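Local structure of aerobactin synthase IucA (Klebsiella pneumoniae subsp. pneumoniae, 5JM8) at residues A[300-305]-A[468-473]; A[307-312]-A[461-466]. The protein probably catalyses an ATP- and magnesium-dependent ligation in the biosynthesis of the siderophore aerobactin, as a member of the NIS (NRPS-independent siderophore) synthetase family. All blocks are in the same frame, centred on the assembly; numbering follows the deposited sequence.

Contact 1: A[300-305]-A[468-473]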
loop_
_atom_site.group_PDB
_atom_site.type_symbol
_atom_site.label_atom_id
_atom_site.label_comp_id
_atom_site.label_asym_id
_atom_site.label_seq_id
_atom_site.Cartn_x
_atom_site.Cartn_y
_atom_site.Cartn_z
ATOM N N GLY A 300 -18.878 18.474 24.082
ATOM C CA GLY A 300 -18.014 17.399 23.634
ATOM C C GLY A 300 -17.199 16.856 24.788
ATOM O O GLY A 300 -17.049 15.644 24.941
ATOM N N MET A 301 -16.668 17.763 25.601
ATOM C CA MET A 301 -15.917 17.383 26.790
ATOM C C MET A 301 -16.810 16.600 27.742
ATOM O O MET A 301 -16.410 15.574 28.290
ATOM C CB MET A 301 -15.360 18.621 27.500
ATOM C CG MET A 301 -14.342 19.415 26.696
ATOM S SD MET A 301 -12.869 18.481 26.245
ATOM C CE MET A 301 -12.247 17.980 27.847
ATOM N N ARG A 302 -18.026 17.104 27.929
ATOM C CA ARG A 302 -19.004 16.488 28.818
ATOM C C ARG A 302 -19.275 15.042 28.421
ATOM O O ARG A 302 -19.277 14.142 29.263
ATOM C CB ARG A 302 -20.305 17.294 28.801
ATOM C CG ARG A 302 -21.410 16.739 29.686
ATOM C CD ARG A 302 -22.578 17.705 29.790
ATOM N NE ARG A 302 -22.155 19.005 30.309
ATOM C CZ ARG A 302 -22.203 20.151 29.634
ATOM N NH1 ARG A 302 -22.681 20.201 28.394
ATOM N NH2 ARG A 302 -21.781 21.267 30.212
ATOM N N LEU A 303 -19.495 14.825 27.130
ATOM C CA LEU A 303 -19.739 13.489 26.606
ATOM C C LEU A 303 -18.477 12.633 26.697
ATOM O O LEU A 303 -18.550 11.429 26.938
ATOM C CB LEU A 303 -20.228 13.569 25.155
ATOM C CG LEU A 303 -20.619 12.257 24.468
ATOM C CD1 LEU A 303 -21.776 11.581 25.191
ATOM C CD2 LEU A 303 -20.972 12.507 23.009
ATOM N N ALA A 304 -17.321 13.262 26.509
ATOM C CA ALA A 304 -16.049 12.547 26.541
ATOM C C ALA A 304 -15.714 12.064 27.950
ATOM O O ALA A 304 -15.240 10.943 28.132
ATOM C CB ALA A 304 -14.936 13.431 26.008
ATOM N N ARG A 305 -15.952 12.916 28.945
ATOM C CA ARG A 305 -15.744 12.539 30.341
ATOM C C ARG A 305 -16.746 11.473 30.761
ATOM O O ARG A 305 -16.438 10.591 31.563
ATOM C CB ARG A 305 -15.873 13.756 31.256
ATOM C CG ARG A 305 -14.772 14.778 31.089
ATOM C CD ARG A 305 -14.926 15.915 32.076
ATOM N NE ARG A 305 -13.896 16.929 31.892
ATOM C CZ ARG A 305 -12.662 16.835 32.374
ATOM N NH1 ARG A 305 -12.292 15.765 33.070
ATOM N NH2 ARG A 305 -11.792 17.812 32.155
ATOM N N GLN A 468 -26.570 18.958 36.090
ATOM C CA GLN A 468 -27.212 20.209 35.705
ATOM C C GLN A 468 -26.764 20.623 34.311
ATOM O O GLN A 468 -26.759 21.805 33.976
ATOM C CB GLN A 468 -26.898 21.312 36.717
ATOM N N ALA A 469 -26.387 19.643 33.497
ATOM C CA ALA A 469 -25.933 19.931 32.140
ATOM C C ALA A 469 -26.919 20.807 31.396
ATOM O O ALA A 469 -28.134 20.665 31.535
ATOM C CB ALA A 469 -25.709 18.645 31.359
ATOM N N GLU A 470 -26.373 21.710 30.595
ATOM C CA GLU A 470 -27.174 22.617 29.795
ATOM C C GLU A 470 -27.906 21.865 28.687
ATOM O O GLU A 470 -29.038 22.209 28.334
ATOM C CB GLU A 470 -26.280 23.716 29.215
ATOM C CG GLU A 470 -26.756 24.316 27.906
ATOM C CD GLU A 470 -26.266 23.556 26.681
ATOM O OE1 GLU A 470 -25.120 23.056 26.690
ATOM O OE2 GLU A 470 -27.035 23.475 25.703
ATOM N N ASN A 471 -27.260 20.837 28.145
ATOM C CA ASN A 471 -27.859 20.032 27.085
ATOM C C ASN A 471 -28.691 18.891 27.668
ATOM O O ASN A 471 -28.464 17.719 27.374
ATOM C CB ASN A 471 -26.782 19.488 26.133
ATOM C CG ASN A 471 -25.613 18.858 26.862
ATOM O OD1 ASN A 471 -25.360 19.156 28.027
ATOM N ND2 ASN A 471 -24.883 17.990 26.170
ATOM N N VAL A 472 -29.653 19.259 28.512
ATOM C CA VAL A 472 -30.668 18.329 28.993
ATOM C C VAL A 472 -31.959 18.567 28.221
ATOM O O VAL A 472 -32.337 19.711 27.969
ATOM C CB VAL A 472 -30.942 18.479 30.508
ATOM C CG1 VAL A 472 -29.783 17.919 31.322
ATOM C CG2 VAL A 472 -31.212 19.937 30.879
ATOM N N PHE A 473 -32.627 17.480 27.846
ATOM C CA PHE A 473 -33.850 17.560 27.050
ATOM C C PHE A 473 -35.080 17.114 27.826
ATOM O O PHE A 473 -35.033 16.161 28.602
ATOM C CB PHE A 473 -33.723 16.705 25.784
ATOM C CG PHE A 473 -33.178 17.445 24.589
ATOM C CD1 PHE A 473 -32.546 18.674 24.727
ATOM C CD2 PHE A 473 -33.304 16.906 23.322
ATOM C CE1 PHE A 473 -32.049 19.345 23.622
ATOM C CE2 PHE A 473 -32.808 17.571 22.215
ATOM C CZ PHE A 473 -32.183 18.792 22.365
#
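One face of the R302 guanidinium lies against A469, whose CA stands 4.3 Å above the plane, nearer the border of the group than its middle. The A469 methyl comes closer still, with CB 3.6 Å from R302 CD and 3.7 Å from R302 NE. N471 approaches obliquely: its amide plane is turned 58° from the guanidinium, the two side chains pass alongside each other pointing opposite ways, and N471 OD1 stops 2.9 Å from R302 NH1. The arginine reaches this place because CG is anti to the backbone N (chi1 180°) and the chain runs straight out from the helix before bending at chi3. E470 OE1 is 4.1 Å from R302 NH1, too long for a salt bridge, though the opposite charges probably still attract. The stronger partners of these two side chains lie outside the segments, E466 for R302 and R299, one helical turn earlier, for E470. N471 is the centre of an inverse gamma turn, and its ND2 donates to the carbonyl O of S451. The contact therefore ties helix 294-306 to the loop between helices 458-462 and 475-500, with strand 451-453 alongside, where F453 touches both R302 and N471.

Contact 2: A[307-312]-A[461-466]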
loop_
_atom_site.group_PDB
_atom_site.type_symbol
_atom_site.label_atom_id
_atom_site.label_comp_id
_atom_site.label_asym_id
_atom_site.label_seq_id
_atom_site.Cartn_x
_atom_site.Cartn_y
_atom_site.Cartn_z
ATOM N N ALA A 307 -17.838 9.279 28.794
ATOM C CA ALA A 307 -17.475 8.062 28.076
ATOM C C ALA A 307 -16.443 7.233 28.836
ATOM O O ALA A 307 -16.094 6.128 28.412
ATOM C CB ALA A 307 -16.955 8.403 26.692
ATOM N N GLN A 308 -15.962 7.765 29.955
ATOM C CA GLN A 308 -15.020 7.051 30.812
ATOM C C GLN A 308 -15.733 6.313 31.943
ATOM O O GLN A 308 -15.108 5.568 32.700
ATOM C CB GLN A 308 -13.992 8.020 31.398
ATOM C CG GLN A 308 -13.033 8.595 30.373
ATOM C CD GLN A 308 -12.173 7.530 29.718
ATOM O OE1 GLN A 308 -12.399 7.152 28.568
ATOM N NE2 GLN A 308 -11.181 7.038 30.451
ATOM N N THR A 309 -17.042 6.521 32.051
ATOM C CA THR A 309 -17.829 5.889 33.102
ATOM C C THR A 309 -18.139 4.441 32.752
ATOM O O THR A 309 -18.036 4.034 31.594
ATOM C CB THR A 309 -19.147 6.637 33.351
ATOM O OG1 THR A 309 -19.974 6.570 32.183
ATOM C CG2 THR A 309 -18.879 8.089 33.704
ATOM N N ASP A 310 -18.522 3.669 33.763
ATOM C CA ASP A 310 -18.752 2.243 33.589
ATOM C C ASP A 310 -20.034 1.958 32.804
ATOM O O ASP A 310 -20.122 0.950 32.103
ATOM C CB ASP A 310 -18.809 1.546 34.950
ATOM C CG ASP A 310 -17.500 1.643 35.710
ATOM O OD1 ASP A 310 -16.434 1.682 35.061
ATOM O OD2 ASP A 310 -17.537 1.675 36.957
ATOM N N ASP A 311 -21.029 2.832 32.925
ATOM C CA ASP A 311 -22.288 2.643 32.205
ATOM C C ASP A 311 -22.111 2.869 30.704
ATOM O O ASP A 311 -22.735 2.186 29.892
ATOM C CB ASP A 311 -23.374 3.573 32.749
ATOM C CG ASP A 311 -23.953 3.093 34.066
ATOM O OD1 ASP A 311 -23.654 1.952 34.477
ATOM O OD2 ASP A 311 -24.724 3.858 34.683
ATOM N N TRP A 312 -21.272 3.834 30.336
ATOM C CA TRP A 312 -20.877 3.988 28.941
ATOM C C TRP A 312 -20.173 2.723 28.489
ATOM O O TRP A 312 -20.440 2.188 27.414
ATOM C CB TRP A 312 -19.946 5.183 28.746
ATOM C CG TRP A 312 -19.499 5.331 27.326
ATOM C CD1 TRP A 312 -18.515 4.624 26.696
ATOM C CD2 TRP A 312 -20.024 6.241 26.355
ATOM N NE1 TRP A 312 -18.398 5.038 25.392
ATOM C CE2 TRP A 312 -19.311 6.031 25.158
ATOM C CE3 TRP A 312 -21.028 7.215 26.381
ATOM C CZ2 TRP A 312 -19.569 6.757 23.999
ATOM C CZ3 TRP A 312 -21.282 7.936 25.231
ATOM C CH2 TRP A 312 -20.555 7.703 24.054
ATOM N N LEU A 461 -25.136 11.206 35.046
ATOM C CA LEU A 461 -24.426 12.476 34.920
ATOM C C LEU A 461 -23.905 12.956 36.271
ATOM O O LEU A 461 -22.910 13.679 36.336
ATOM C CB LEU A 461 -25.337 13.542 34.308
ATOM C CG LEU A 461 -25.374 13.632 32.778
ATOM C CD1 LEU A 461 -25.858 12.335 32.146
ATOM C CD2 LEU A 461 -26.242 14.807 32.338
ATOM N N ASP A 462 -24.586 12.559 37.345
ATOM C CA ASP A 462 -24.150 12.879 38.704
ATOM C C ASP A 462 -22.748 12.343 38.962
ATOM O O ASP A 462 -21.953 12.966 39.667
ATOM C CB ASP A 462 -25.110 12.290 39.744
ATOM C CG ASP A 462 -26.232 13.240 40.131
ATOM O OD1 ASP A 462 -26.063 14.471 40.009
ATOM O OD2 ASP A 462 -27.285 12.744 40.584
ATOM N N THR A 463 -22.460 11.178 38.388
ATOM C CA THR A 463 -21.200 10.485 38.626
ATOM C C THR A 463 -20.004 11.313 38.166
ATOM O O THR A 463 -18.895 11.143 38.675
ATOM C CB THR A 463 -21.173 9.121 37.913
ATOM O OG1 THR A 463 -21.291 9.310 36.499
ATOM C CG2 THR A 463 -22.316 8.244 38.397
ATOM N N ILE A 464 -20.237 12.206 37.204
ATOM C CA ILE A 464 -19.203 13.127 36.733
ATOM C C ILE A 464 -19.567 14.578 37.063
ATOM O O ILE A 464 -18.852 15.507 36.688
ATOM C CB ILE A 464 -18.965 12.990 35.207
ATOM C CG1 ILE A 464 -20.240 13.297 34.414
ATOM C CG2 ILE A 464 -18.462 11.591 34.875
ATOM C CD1 ILE A 464 -20.011 13.391 32.917
ATOM N N GLY A 465 -20.687 14.763 37.758
ATOM C CA GLY A 465 -21.078 16.069 38.262
ATOM C C GLY A 465 -21.675 16.997 37.219
ATOM O O GLY A 465 -21.628 18.219 37.370
ATOM N N GLU A 466 -22.248 16.416 36.172
ATOM C CA GLU A 466 -22.863 17.188 35.103
ATOM C C GLU A 466 -24.372 16.981 35.081
ATOM O O GLU A 466 -24.995 17.001 34.023
ATOM C CB GLU A 466 -22.259 16.799 33.754
ATOM C CG GLU A 466 -20.750 16.952 33.687
ATOM C CD GLU A 466 -20.326 18.366 33.345
ATOM O OE1 GLU A 466 -21.198 19.176 32.974
ATOM O OE2 GLU A 466 -19.118 18.666 33.447
#
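T309 meets I464 and T463 through a single methyl group. From CB, which points toward 461-466, the side chain forks. CG2 is anti to the carbonyl carbon and reaches 3.7 Å from I464 CG2 and 3.9 Å from T463 OG1, crossing both side chains at about a right angle. The other branch, OG1, sits between the backbone N and the carbonyl carbon (chi1 64°) and is hydrogen-bonded to L306 O and W460 NE1, which together fix the rotation of the fork. T309 occupies the N-cap position of helix 310-318. Across from it, helix 458-462 gives way to a Schellman motif: G465 takes a positive phi of 78°, E466 N returns to L461 O at 2.8 Å, and G465 N makes a weak bond to D462 O. As an additional donor, I464 N reaches L461 O at 3.2 Å, from the opposite face of the carbonyl plane. This turn presents T463 and I464 to T309. T463 OG1 is hydrogen-bonded to W460 O in the preceding turn, while I464 also packs on L306. Within 307-312, A307 CB lies 3.6 Å above the W312 ring, over its centre, and W460 touches the side chains of both D311 and W312.

In the fold
The centres of contacts 1 and 2 lie 10 Å apart, and the chain between the segments of contact 2 falls within that between the segments of contact 1. Helices 294-306 and 310-318 follow each other on one side; on the other, 461-466 leads into 468-473. The tie between the contacts is the salt bridge from R302 NE to E466 OE1, 2.8 Å long, helped by packing of L303 CD1 on W312 CZ3 at 3.7 Å and of A469 CB on L461 CD2 at 4.0 Å. Contact 1 is partly buried, with the N471 side chain about 13 Å from the bound ATP, whereas contact 2 is at the surface, farther from the centre of the chain.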